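Local coordinates for deoxyribodipyrimidine photo-lyase (PDB 3UMV), which uses light energy and a bound flavin to split cyclobutane pyrimidine dimers in ultraviolet-damaged DNA back into intact pyrimidines, at residues 170-181 and 324-334; 65-73 and 208-216. One frame throughout, in Å; residues are numbered along the deposited sequence.

Interaction 1. Residues 170-181 and 324-334. With FAD (flavin-adenine dinucleotide), chain I.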
loop_
_atom_site.group_PDB
_atom_site.type_symbol
_atom_site.label_atom_id
_atom_site.label_comp_id
_atom_site.label_asym_id
_atom_site.label_seq_id
_atom_site.Cartn_x
_atom_site.Cartn_y
_atom_site.Cartn_z
ATOM N N ASN A 170 -8.490 5.701 -1.412
ATOM C CA ASN A 170 -8.290 6.536 -2.579
ATOM C C ASN A 170 -9.062 7.851 -2.433
ATOM O O ASN A 170 -10.123 7.873 -1.818
ATOM C CB ASN A 170 -8.762 5.806 -3.833
ATOM C CG ASN A 170 -7.916 4.585 -4.148
ATOM O OD1 ASN A 170 -6.699 4.694 -4.308
ATOM N ND2 ASN A 170 -8.548 3.408 -4.192
ATOM N N VAL A 171 -8.527 8.934 -2.999
ATOM C CA VAL A 171 -9.234 10.213 -3.020
ATOM C C VAL A 171 -10.497 10.074 -3.844
ATOM O O VAL A 171 -11.581 10.468 -3.408
ATOM C CB VAL A 171 -8.370 11.364 -3.615
ATOM C CG1 VAL A 171 -9.147 12.668 -3.594
ATOM C CG2 VAL A 171 -7.071 11.509 -2.827
ATOM N N VAL A 172 -10.353 9.534 -5.050
ATOM C CA VAL A 172 -11.507 9.281 -5.894
ATOM C C VAL A 172 -11.803 7.787 -5.797
ATOM O O VAL A 172 -10.923 6.960 -6.046
ATOM C CB VAL A 172 -11.229 9.674 -7.366
ATOM C CG1 VAL A 172 -12.474 9.459 -8.226
ATOM C CG2 VAL A 172 -10.773 11.141 -7.473
ATOM N N PRO A 173 -13.034 7.422 -5.420
ATOM C CA PRO A 173 -13.363 5.999 -5.264
ATOM C C PRO A 173 -12.969 5.185 -6.483
ATOM O O PRO A 173 -13.191 5.632 -7.616
ATOM C CB PRO A 173 -14.881 6.021 -5.096
ATOM C CG PRO A 173 -15.161 7.355 -4.484
ATOM C CD PRO A 173 -14.153 8.306 -5.044
ATOM N N VAL A 174 -12.371 4.015 -6.256
ATOM C CA VAL A 174 -11.833 3.202 -7.346
ATOM C C VAL A 174 -12.873 2.861 -8.435
ATOM O O VAL A 174 -12.550 2.859 -9.629
ATOM C CB VAL A 174 -11.189 1.905 -6.807
ATOM C CG1 VAL A 174 -12.255 1.015 -6.118
ATOM C CG2 VAL A 174 -10.503 1.154 -7.943
ATOM N N TRP A 175 -14.113 2.580 -8.037
ATOM C CA TRP A 175 -15.144 2.192 -9.009
ATOM C C TRP A 175 -15.741 3.408 -9.724
ATOM O O TRP A 175 -16.432 3.276 -10.736
ATOM C CB TRP A 175 -16.244 1.355 -8.326
ATOM C CG TRP A 175 -16.514 1.816 -6.944
ATOM C CD1 TRP A 175 -17.129 2.983 -6.571
ATOM C CD2 TRP A 175 -16.157 1.146 -5.730
ATOM N NE1 TRP A 175 -17.183 3.074 -5.201
ATOM C CE2 TRP A 175 -16.589 1.963 -4.661
ATOM C CE3 TRP A 175 -15.524 -0.065 -5.444
ATOM C CZ2 TRP A 175 -16.398 1.610 -3.334
ATOM C CZ3 TRP A 175 -15.346 -0.420 -4.126
ATOM C CH2 TRP A 175 -15.786 0.409 -3.085
ATOM N N THR A 176 -15.442 4.595 -9.206
ATOM C CA THR A 176 -15.930 5.840 -9.781
ATOM C C THR A 176 -14.874 6.507 -10.665
ATOM O O THR A 176 -15.201 7.113 -11.688
ATOM C CB THR A 176 -16.329 6.815 -8.673
ATOM O OG1 THR A 176 -17.390 6.238 -7.905
ATOM C CG2 THR A 176 -16.790 8.139 -9.255
ATOM N N ALA A 177 -13.600 6.379 -10.297
ATOM C CA ALA A 177 -12.544 7.098 -11.026
ATOM C C ALA A 177 -12.570 6.742 -12.506
ATOM O O ALA A 177 -12.487 7.608 -13.381
ATOM C CB ALA A 177 -11.165 6.769 -10.431
ATOM N N SER A 178 -12.650 5.445 -12.766
ATOM C CA SER A 178 -12.816 4.932 -14.108
ATOM C C SER A 178 -13.644 3.664 -14.031
ATOM O O SER A 178 -13.674 2.980 -12.997
ATOM C CB SER A 178 -11.470 4.646 -14.775
ATOM O OG SER A 178 -11.659 4.213 -16.109
ATOM N N ALA A 179 -14.341 3.374 -15.117
ATOM C CA ALA A 179 -15.123 2.155 -15.225
ATOM C C ALA A 179 -14.279 1.020 -15.795
ATOM O O ALA A 179 -14.759 -0.108 -15.930
ATOM C CB ALA A 179 -16.364 2.391 -16.098
ATOM N N LYS A 180 -13.026 1.314 -16.135
ATOM C CA LYS A 180 -12.171 0.294 -16.739
ATOM C C LYS A 180 -10.703 0.482 -16.367
ATOM O O LYS A 180 -10.334 1.515 -15.826
ATOM C CB LYS A 180 -12.343 0.271 -18.258
ATOM C CG LYS A 180 -11.884 1.532 -18.970
ATOM C CD LYS A 180 -11.903 1.328 -20.474
ATOM C CE LYS A 180 -10.930 2.260 -21.173
ATOM N NZ LYS A 180 -11.087 3.664 -20.717
ATOM N N MET A 181 -9.881 -0.528 -16.636
ATOM C CA MET A 181 -8.449 -0.384 -16.429
ATOM C C MET A 181 -7.924 0.621 -17.450
ATOM O O MET A 181 -8.212 0.523 -18.642
ATOM C CB MET A 181 -7.723 -1.736 -16.544
ATOM C CG MET A 181 -7.635 -2.313 -17.933
ATOM S SD MET A 181 -6.636 -3.835 -18.006
ATOM C CE MET A 181 -7.934 -5.054 -17.813
ATOM N N ARG A 324 -0.465 6.533 -7.728
ATOM C CA ARG A 324 -0.834 5.560 -6.707
ATOM C C ARG A 324 -2.228 5.018 -7.011
ATOM O O ARG A 324 -2.450 3.805 -6.995
ATOM C CB ARG A 324 -0.805 6.168 -5.306
ATOM C CG ARG A 324 -1.258 5.180 -4.222
ATOM C CD ARG A 324 -1.274 5.845 -2.861
ATOM N NE ARG A 324 -2.014 7.095 -2.959
ATOM C CZ ARG A 324 -3.336 7.212 -2.927
ATOM N NH1 ARG A 324 -4.121 6.146 -2.737
ATOM N NH2 ARG A 324 -3.880 8.418 -3.066
ATOM N N GLU A 325 -3.161 5.916 -7.305
ATOM C CA GLU A 325 -4.522 5.479 -7.580
ATOM C C GLU A 325 -4.669 4.720 -8.897
ATOM O O GLU A 325 -5.562 3.879 -9.036
ATOM C CB GLU A 325 -5.522 6.636 -7.388
ATOM C CG GLU A 325 -5.564 7.028 -5.918
ATOM C CD GLU A 325 -6.546 8.129 -5.539
ATOM O OE1 GLU A 325 -7.549 8.361 -6.252
ATOM O OE2 GLU A 325 -6.304 8.733 -4.471
ATOM N N LEU A 326 -3.775 5.000 -9.845
ATOM C CA LEU A 326 -3.712 4.238 -11.083
ATOM C C LEU A 326 -3.346 2.782 -10.792
ATOM O O LEU A 326 -3.823 1.878 -11.476
ATOM C CB LEU A 326 -2.707 4.862 -12.058
ATOM C CG LEU A 326 -2.423 4.024 -13.317
ATOM C CD1 LEU A 326 -3.648 3.860 -14.211
ATOM C CD2 LEU A 326 -1.281 4.651 -14.070
ATOM N N ALA A 327 -2.515 2.553 -9.774
ATOM C CA ALA A 327 -2.185 1.182 -9.406
ATOM C C ALA A 327 -3.393 0.443 -8.845
ATOM O O ALA A 327 -3.560 -0.740 -9.143
ATOM C CB ALA A 327 -1.001 1.117 -8.422
ATOM N N ASP A 328 -4.207 1.113 -8.014
ATOM C CA ASP A 328 -5.465 0.499 -7.546
ATOM C C ASP A 328 -6.391 0.198 -8.734
ATOM O O ASP A 328 -7.007 -0.869 -8.819
ATOM C CB ASP A 328 -6.185 1.355 -6.495
ATOM C CG ASP A 328 -5.923 0.877 -5.060
ATOM O OD1 ASP A 328 -6.827 0.989 -4.184
ATOM O OD2 ASP A 328 -4.803 0.374 -4.815
ATOM N N ASN A 329 -6.487 1.158 -9.652
ATOM C CA ASN A 329 -7.285 0.981 -10.855
ATOM C C ASN A 329 -6.888 -0.312 -11.557
ATOM O O ASN A 329 -7.738 -1.137 -11.891
ATOM C CB ASN A 329 -7.099 2.177 -11.780
ATOM C CG ASN A 329 -7.690 1.948 -13.159
ATOM O OD1 ASN A 329 -6.977 1.581 -14.086
ATOM N ND2 ASN A 329 -8.993 2.133 -13.290
ATOM N N PHE A 330 -5.585 -0.498 -11.745
ATOM C CA PHE A 330 -5.117 -1.649 -12.488
ATOM C C PHE A 330 -5.411 -2.950 -11.765
ATOM O O PHE A 330 -5.964 -3.883 -12.348
ATOM C CB PHE A 330 -3.631 -1.528 -12.792
ATOM C CG PHE A 330 -3.074 -2.722 -13.499
ATOM C CD1 PHE A 330 -3.306 -2.916 -14.860
ATOM C CD2 PHE A 330 -2.323 -3.650 -12.812
ATOM C CE1 PHE A 330 -2.791 -4.029 -15.510
ATOM C CE2 PHE A 330 -1.799 -4.772 -13.474
ATOM C CZ PHE A 330 -2.032 -4.952 -14.806
ATOM N N CYS A 331 -5.045 -3.031 -10.495
ATOM C CA CYS A 331 -5.267 -4.275 -9.770
ATOM C C CYS A 331 -6.767 -4.598 -9.605
ATOM O O CYS A 331 -7.161 -5.757 -9.626
ATOM C CB CYS A 331 -4.547 -4.270 -8.421
ATOM S SG CYS A 331 -2.753 -4.147 -8.543
ATOM N N TYR A 332 -7.602 -3.569 -9.468
ATOM C CA TYR A 332 -9.035 -3.776 -9.303
ATOM C C TYR A 332 -9.680 -4.371 -10.564
ATOM O O TYR A 332 -10.528 -5.252 -10.465
ATOM C CB TYR A 332 -9.710 -2.455 -8.907
ATOM C CG TYR A 332 -11.210 -2.567 -8.740
ATOM C CD1 TYR A 332 -11.759 -3.177 -7.611
ATOM C CD2 TYR A 332 -12.078 -2.051 -9.696
ATOM C CE1 TYR A 332 -13.118 -3.278 -7.447
ATOM C CE2 TYR A 332 -13.450 -2.147 -9.528
ATOM C CZ TYR A 332 -13.956 -2.764 -8.400
ATOM O OH TYR A 332 -15.314 -2.878 -8.213
ATOM N N TYR A 333 -9.251 -3.914 -11.745
ATOM C CA TYR A 333 -9.883 -4.321 -12.999
ATOM C C TYR A 333 -9.158 -5.440 -13.735
ATOM O O TYR A 333 -9.750 -6.085 -14.603
ATOM C CB TYR A 333 -10.080 -3.135 -13.960
ATOM C CG TYR A 333 -11.172 -2.178 -13.552
ATOM C CD1 TYR A 333 -12.500 -2.587 -13.513
ATOM C CD2 TYR A 333 -10.883 -0.864 -13.205
ATOM C CE1 TYR A 333 -13.511 -1.713 -13.139
ATOM C CE2 TYR A 333 -11.890 0.018 -12.831
ATOM C CZ TYR A 333 -13.200 -0.418 -12.801
ATOM O OH TYR A 333 -14.206 0.438 -12.432
ATOM N N GLN A 334 -7.883 -5.652 -13.405
ATOM C CA GLN A 334 -7.076 -6.705 -14.027
ATOM C C GLN A 334 -6.770 -7.792 -12.992
ATOM O O GLN A 334 -5.837 -7.652 -12.186
ATOM C CB GLN A 334 -5.790 -6.099 -14.611
ATOM C CG GLN A 334 -4.801 -7.122 -15.240
ATOM C CD GLN A 334 -5.474 -8.115 -16.189
ATOM O OE1 GLN A 334 -5.906 -9.191 -15.771
ATOM N NE2 GLN A 334 -5.553 -7.762 -17.475
HETATM P PA FAD I . 7.592 9.819 -2.998
HETATM O O1A FAD I . 8.379 10.170 -4.224
HETATM O O2A FAD I . 7.700 10.818 -1.879
HETATM O O5B FAD I . 6.068 9.598 -3.431
HETATM C C5B FAD I . 4.992 9.908 -2.572
HETATM C C4B FAD I . 3.876 8.871 -2.741
HETATM O O4B FAD I . 3.408 8.808 -4.080
HETATM C C3B FAD I . 4.359 7.466 -2.439
HETATM O O3B FAD I . 4.336 7.196 -1.057
HETATM C C2B FAD I . 3.344 6.644 -3.177
HETATM O O2B FAD I . 2.129 6.631 -2.452
HETATM C C1B FAD I . 3.114 7.470 -4.417
HETATM N N9A FAD I . 3.977 7.015 -5.521
HETATM C C8A FAD I . 5.210 7.493 -5.874
HETATM N N7A FAD I . 5.630 6.791 -6.952
HETATM C C5A FAD I . 4.685 5.864 -7.276
HETATM C C6A FAD I . 4.571 4.886 -8.271
HETATM N N6A FAD I . 5.474 4.757 -9.243
HETATM N N1A FAD I . 3.446 4.093 -8.328
HETATM C C2A FAD I . 2.433 4.271 -7.413
HETATM N N3A FAD I . 2.548 5.230 -6.432
HETATM C C4A FAD I . 3.646 6.016 -6.378
HETATM N N1 FAD I . 5.364 1.578 -4.130
HETATM C C2 FAD I . 4.803 1.090 -2.986
HETATM O O2 FAD I . 4.088 1.850 -2.332
HETATM N N3 FAD I . 5.018 -0.222 -2.601
HETATM C C4 FAD I . 5.820 -1.055 -3.360
HETATM O O4 FAD I . 6.014 -2.224 -3.010
HETATM C C4X FAD I . 6.377 -0.552 -4.529
HETATM N N5 FAD I . 7.195 -1.325 -5.321
HETATM C C5X FAD I . 7.724 -0.814 -6.490
HETATM C C6 FAD I . 8.528 -1.620 -7.307
HETATM C C7 FAD I . 9.069 -1.104 -8.488
HETATM C C7M FAD I . 9.920 -1.995 -9.355
HETATM C C8 FAD I . 8.807 0.224 -8.838
HETATM C C8M FAD I . 9.362 0.835 -10.090
HETATM C C9 FAD I . 8.021 1.013 -8.016
HETATM C C9A FAD I . 7.479 0.499 -6.852
HETATM N N10 FAD I . 6.700 1.295 -6.039
HETATM C C10 FAD I . 6.154 0.758 -4.898
HETATM C "C1'" FAD I . 6.400 2.747 -6.382
HETATM C "C2'" FAD I . 7.424 3.768 -5.793
HETATM O "O2'" FAD I . 8.796 3.424 -6.018
HETATM C "C3'" FAD I . 7.250 4.031 -4.286
HETATM O "O3'" FAD I . 5.904 4.327 -4.022
HETATM C "C4'" FAD I . 8.107 5.188 -3.769
HETATM O "O4'" FAD I . 9.474 4.917 -4.016
HETATM C "C5'" FAD I . 7.829 5.355 -2.276
HETATM O "O5'" FAD I . 8.726 6.202 -1.598
HETATM P P FAD I . 8.212 7.631 -1.079
HETATM O O1P FAD I . 6.933 7.484 -0.278
HETATM O O2P FAD I . 9.314 8.301 -0.299
HETATM O O3P FAD I . 8.020 8.321 -2.524
HETATM O O HOH W 1 -4.278 3.387 -3.116
HETATM O O HOH W 2 -8.930 6.556 -7.834
HETATM O O HOH W 3 -10.109 3.230 -10.996
#
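The Y333 ring is sandwiched: K180 CA lies over the centre of one face, Y332 CD2 over the centre of the other, and N329 ND2 sits at its edge. V174 CG2 packs against Y332 CB (3.8 Å), with CG1 on the side of one ring face, and Y332 OH comes to the edge of the W175 indole. These rings pin the loop that leaves the α/β domain of this photolyase onto helix 310-333, which carries part of the FAD site. With CG anti to the carbonyl carbon (chi1 -73°), the Y333 ring reaches along the loop, and its OH donates to S178 O at 2.7 Å. At the other end the E325 carboxylate takes two successive backbone amides: V171 N from above its plane onto OE2 (2.7 Å), and V172 N on the syn side of OE1 (3.3 Å). R324 NH2 salt-bridges OE2 and its NE donates to L320 O, while its CB packs against the FAD adenine. With E325 shortened to an alanine, both amides would probably lose their acceptor and R324 its carboxylate mate. N170 ND2 bonds D328 OD1, itself paired with R46, as well as D167. N329 ND2 donates almost straight (175°) to K180 O, 2.9 Å away and above the carbonyl plane.

Interaction 2. Residues 65-73 and 208-216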
loop_
_atom_site.group_PDB
_atom_site.type_symbol
_atom_site.label_atom_id
_atom_site.label_comp_id
_atom_site.label_asym_id
_atom_site.label_seq_id
_atom_site.Cartn_x
_atom_site.Cartn_y
_atom_site.Cartn_z
ATOM N N ALA A 65 -27.093 7.484 13.433
ATOM C CA ALA A 65 -28.427 7.633 12.860
ATOM C C ALA A 65 -29.416 6.578 13.361
ATOM O O ALA A 65 -30.627 6.799 13.348
ATOM C CB ALA A 65 -28.355 7.614 11.340
ATOM N N SER A 66 -28.907 5.432 13.801
ATOM C CA SER A 66 -29.784 4.340 14.223
ATOM C C SER A 66 -29.769 4.143 15.733
ATOM O O SER A 66 -30.338 3.173 16.250
ATOM C CB SER A 66 -29.401 3.041 13.512
ATOM O OG SER A 66 -28.088 2.648 13.853
ATOM N N ALA A 67 -29.126 5.071 16.435
ATOM C CA ALA A 67 -29.042 5.029 17.891
ATOM C C ALA A 67 -28.413 3.729 18.386
ATOM O O ALA A 67 -28.820 3.181 19.410
ATOM C CB ALA A 67 -30.434 5.245 18.521
ATOM N N SER A 68 -27.405 3.251 17.660
ATOM C CA SER A 68 -26.759 1.983 17.968
ATOM C C SER A 68 -25.282 2.206 18.259
ATOM O O SER A 68 -24.715 3.223 17.847
ATOM C CB SER A 68 -26.926 1.015 16.802
ATOM O OG SER A 68 -28.301 0.776 16.545
ATOM N N PRO A 69 -24.661 1.267 18.991
ATOM C CA PRO A 69 -23.237 1.366 19.330
ATOM C C PRO A 69 -22.329 1.015 18.155
ATOM O O PRO A 69 -22.777 0.406 17.179
ATOM C CB PRO A 69 -23.074 0.340 20.451
ATOM C CG PRO A 69 -24.129 -0.658 20.195
ATOM C CD PRO A 69 -25.300 0.104 19.631
ATOM N N LEU A 70 -21.062 1.400 18.281
ATOM C CA LEU A 70 -20.071 1.291 17.211
ATOM C C LEU A 70 -18.822 0.584 17.720
ATOM O O LEU A 70 -18.320 0.910 18.796
ATOM C CB LEU A 70 -19.678 2.688 16.736
ATOM C CG LEU A 70 -18.551 2.775 15.691
ATOM C CD1 LEU A 70 -18.976 2.158 14.381
ATOM C CD2 LEU A 70 -18.128 4.210 15.478
ATOM N N ALA A 71 -18.324 -0.379 16.947
ATOM C CA ALA A 71 -17.097 -1.095 17.291
ATOM C C ALA A 71 -16.177 -1.220 16.081
ATOM O O ALA A 71 -16.646 -1.216 14.941
ATOM C CB ALA A 71 -17.408 -2.469 17.829
ATOM N N VAL A 72 -14.874 -1.313 16.339
ATOM C CA VAL A 72 -13.885 -1.584 15.296
ATOM C C VAL A 72 -13.335 -2.991 15.518
ATOM O O VAL A 72 -13.102 -3.404 16.661
ATOM C CB VAL A 72 -12.711 -0.573 15.339
ATOM C CG1 VAL A 72 -11.651 -0.947 14.308
ATOM C CG2 VAL A 72 -13.214 0.850 15.131
ATOM N N ALA A 73 -13.151 -3.738 14.435
ATOM C CA ALA A 73 -12.559 -5.070 14.513
ATOM C C ALA A 73 -11.446 -5.212 13.490
ATOM O O ALA A 73 -11.592 -4.775 12.353
ATOM C CB ALA A 73 -13.626 -6.154 14.294
ATOM N N ALA A 208 -20.945 11.558 17.140
ATOM C CA ALA A 208 -21.037 10.920 18.443
ATOM C C ALA A 208 -21.950 9.702 18.337
ATOM O O ALA A 208 -22.910 9.700 17.565
ATOM C CB ALA A 208 -21.560 11.896 19.486
ATOM N N VAL A 209 -21.636 8.665 19.109
ATOM C CA VAL A 209 -22.443 7.454 19.140
ATOM C C VAL A 209 -22.713 7.068 20.591
ATOM O O VAL A 209 -21.934 7.411 21.483
ATOM C CB VAL A 209 -21.742 6.280 18.425
ATOM C CG1 VAL A 209 -21.511 6.611 16.958
ATOM C CG2 VAL A 209 -20.433 5.952 19.111
ATOM N N VAL A 210 -23.808 6.351 20.825
ATOM C CA VAL A 210 -24.138 5.921 22.180
ATOM C C VAL A 210 -23.021 5.025 22.706
ATOM O O VAL A 210 -22.330 4.373 21.928
ATOM C CB VAL A 210 -25.501 5.188 22.250
ATOM C CG1 VAL A 210 -26.607 6.064 21.683
ATOM C CG2 VAL A 210 -25.444 3.862 21.516
ATOM N N PRO A 211 -22.830 4.996 24.031
ATOM C CA PRO A 211 -21.721 4.216 24.585
ATOM C C PRO A 211 -21.854 2.722 24.311
ATOM O O PRO A 211 -22.957 2.211 24.097
ATOM C CB PRO A 211 -21.811 4.494 26.090
ATOM C CG PRO A 211 -23.208 4.955 26.310
ATOM C CD PRO A 211 -23.597 5.691 25.077
ATOM N N TRP A 212 -20.725 2.023 24.333
ATOM C CA TRP A 212 -20.721 0.596 24.073
ATOM C C TRP A 212 -21.115 -0.193 25.308
ATOM O O TRP A 212 -20.490 -0.075 26.364
ATOM C CB TRP A 212 -19.348 0.146 23.585
ATOM C CG TRP A 212 -19.296 -1.297 23.221
ATOM C CD1 TRP A 212 -18.933 -2.331 24.030
ATOM C CD2 TRP A 212 -19.613 -1.872 21.948
ATOM N NE1 TRP A 212 -19.001 -3.519 23.341
ATOM C CE2 TRP A 212 -19.411 -3.264 22.057
ATOM C CE3 TRP A 212 -20.047 -1.348 20.728
ATOM C CZ2 TRP A 212 -19.637 -4.137 20.996
ATOM C CZ3 TRP A 212 -20.256 -2.215 19.669
ATOM C CH2 TRP A 212 -20.052 -3.595 19.811
ATOM N N ASP A 213 -22.150 -1.010 25.164
ATOM C CA ASP A 213 -22.671 -1.774 26.285
ATOM C C ASP A 213 -22.818 -3.254 25.938
ATOM O O ASP A 213 -23.586 -3.973 26.574
ATOM C CB ASP A 213 -24.026 -1.203 26.710
ATOM C CG ASP A 213 -25.120 -1.464 25.684
ATOM O OD1 ASP A 213 -26.284 -1.655 26.100
ATOM O OD2 ASP A 213 -24.824 -1.487 24.469
ATOM N N ARG A 214 -22.088 -3.709 24.925
ATOM C CA ARG A 214 -22.183 -5.104 24.508
ATOM C C ARG A 214 -20.947 -5.886 24.946
ATOM O O ARG A 214 -20.252 -5.495 25.885
ATOM C CB ARG A 214 -22.365 -5.208 22.991
ATOM C CG ARG A 214 -23.515 -4.389 22.430
ATOM C CD ARG A 214 -24.856 -4.780 23.044
ATOM N NE ARG A 214 -25.927 -3.907 22.568
ATOM C CZ ARG A 214 -26.629 -4.124 21.460
ATOM N NH1 ARG A 214 -26.379 -5.192 20.714
ATOM N NH2 ARG A 214 -27.582 -3.274 21.100
ATOM N N GLU A 215 -20.679 -6.988 24.253
ATOM C CA GLU A 215 -19.497 -7.799 24.522
ATOM C C GLU A 215 -18.243 -6.934 24.476
ATOM O O GLU A 215 -18.039 -6.165 23.536
ATOM C CB GLU A 215 -19.387 -8.945 23.510
ATOM C CG GLU A 215 -18.012 -9.604 23.460
ATOM C CD GLU A 215 -17.951 -10.791 22.507
ATOM O OE1 GLU A 215 -16.915 -10.959 21.829
ATOM O OE2 GLU A 215 -18.934 -11.558 22.442
ATOM N N GLN A 216 -17.410 -7.071 25.500
ATOM C CA GLN A 216 -16.176 -6.307 25.614
ATOM C C GLN A 216 -15.040 -7.034 24.895
ATOM O O GLN A 216 -14.936 -8.263 24.978
ATOM C CB GLN A 216 -15.832 -6.130 27.094
ATOM C CG GLN A 216 -14.953 -4.934 27.392
ATOM C CD GLN A 216 -15.658 -3.615 27.138
ATOM O OE1 GLN A 216 -16.809 -3.422 27.533
ATOM N NE2 GLN A 216 -14.966 -2.697 26.471
HETATM O O HOH W 4 -25.063 5.920 18.254
HETATM O O HOH W 5 -20.484 2.531 20.877
#
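V210 CG2 reaches A67 O and the peptide between S68 and P69 at the start of the contact, just where helix 54-66 ends. A67 has a positive phi (57°) and closes that helix with a Schellman motif, turning the chain toward strand 70-75. Water joins the backbones here: one molecule donates to S68 O at 2.7 Å and accepts from V210 N. P69 is the residue most heavily covered. Its CB packs 3.5 Å from W212 CE3, the proline and indole side chains crossing at about a right angle, and its CG lies over one face of the R214 guanidinium, offset toward the rim. R214 NE also makes a weak hydrogen bond, part of a salt bridge, to D213 OD2. At L70 a second water accepts from the backbone N and donates to V210 O at 2.8 Å, while L70 CB meets V209 CG2 at 4.1 Å. A71 completes the contact, its CB 3.4 Å from W212 CZ3. W212 has CG anti to its own backbone nitrogen (chi1 -177°), which brings the six-membered ring up against P69 and A71. The indole is steadied from its own segment: R214 CB lies against one face, and NE1 donates to E215 O at 2.8 Å from above the carbonyl plane. Beyond these segments, F112 and P110 also touch the indole. Direct contacts are thus mostly apolar, with bridging waters linking the backbones, as an irregular loop packs across the helix-to-strand turn of the Rossmann-like α/β domain found throughout the photolyase/cryptochrome family.

In the fold
From the N terminus, the chain first passes 65-73, where helix 54-66 gives way to strand 70-75 of the α/β sheet. After the remaining strands it reaches 170-181, just beyond strand 162-166, and then 208-216, which returns to the first segment and closes the loop of interaction 2. The chain next enters the largely helical part, and helix 310-333 brings 324-334 back to 170-181 to close interaction 1. The two loops therefore cross. Interaction 2 holds the linker against the sheet domain, whereas interaction 1 joins the linker's beginning to helix 310-333, which bears part of the FAD site. Their centres lie 32 Å apart and their nearest atoms about 17 Å, without touching.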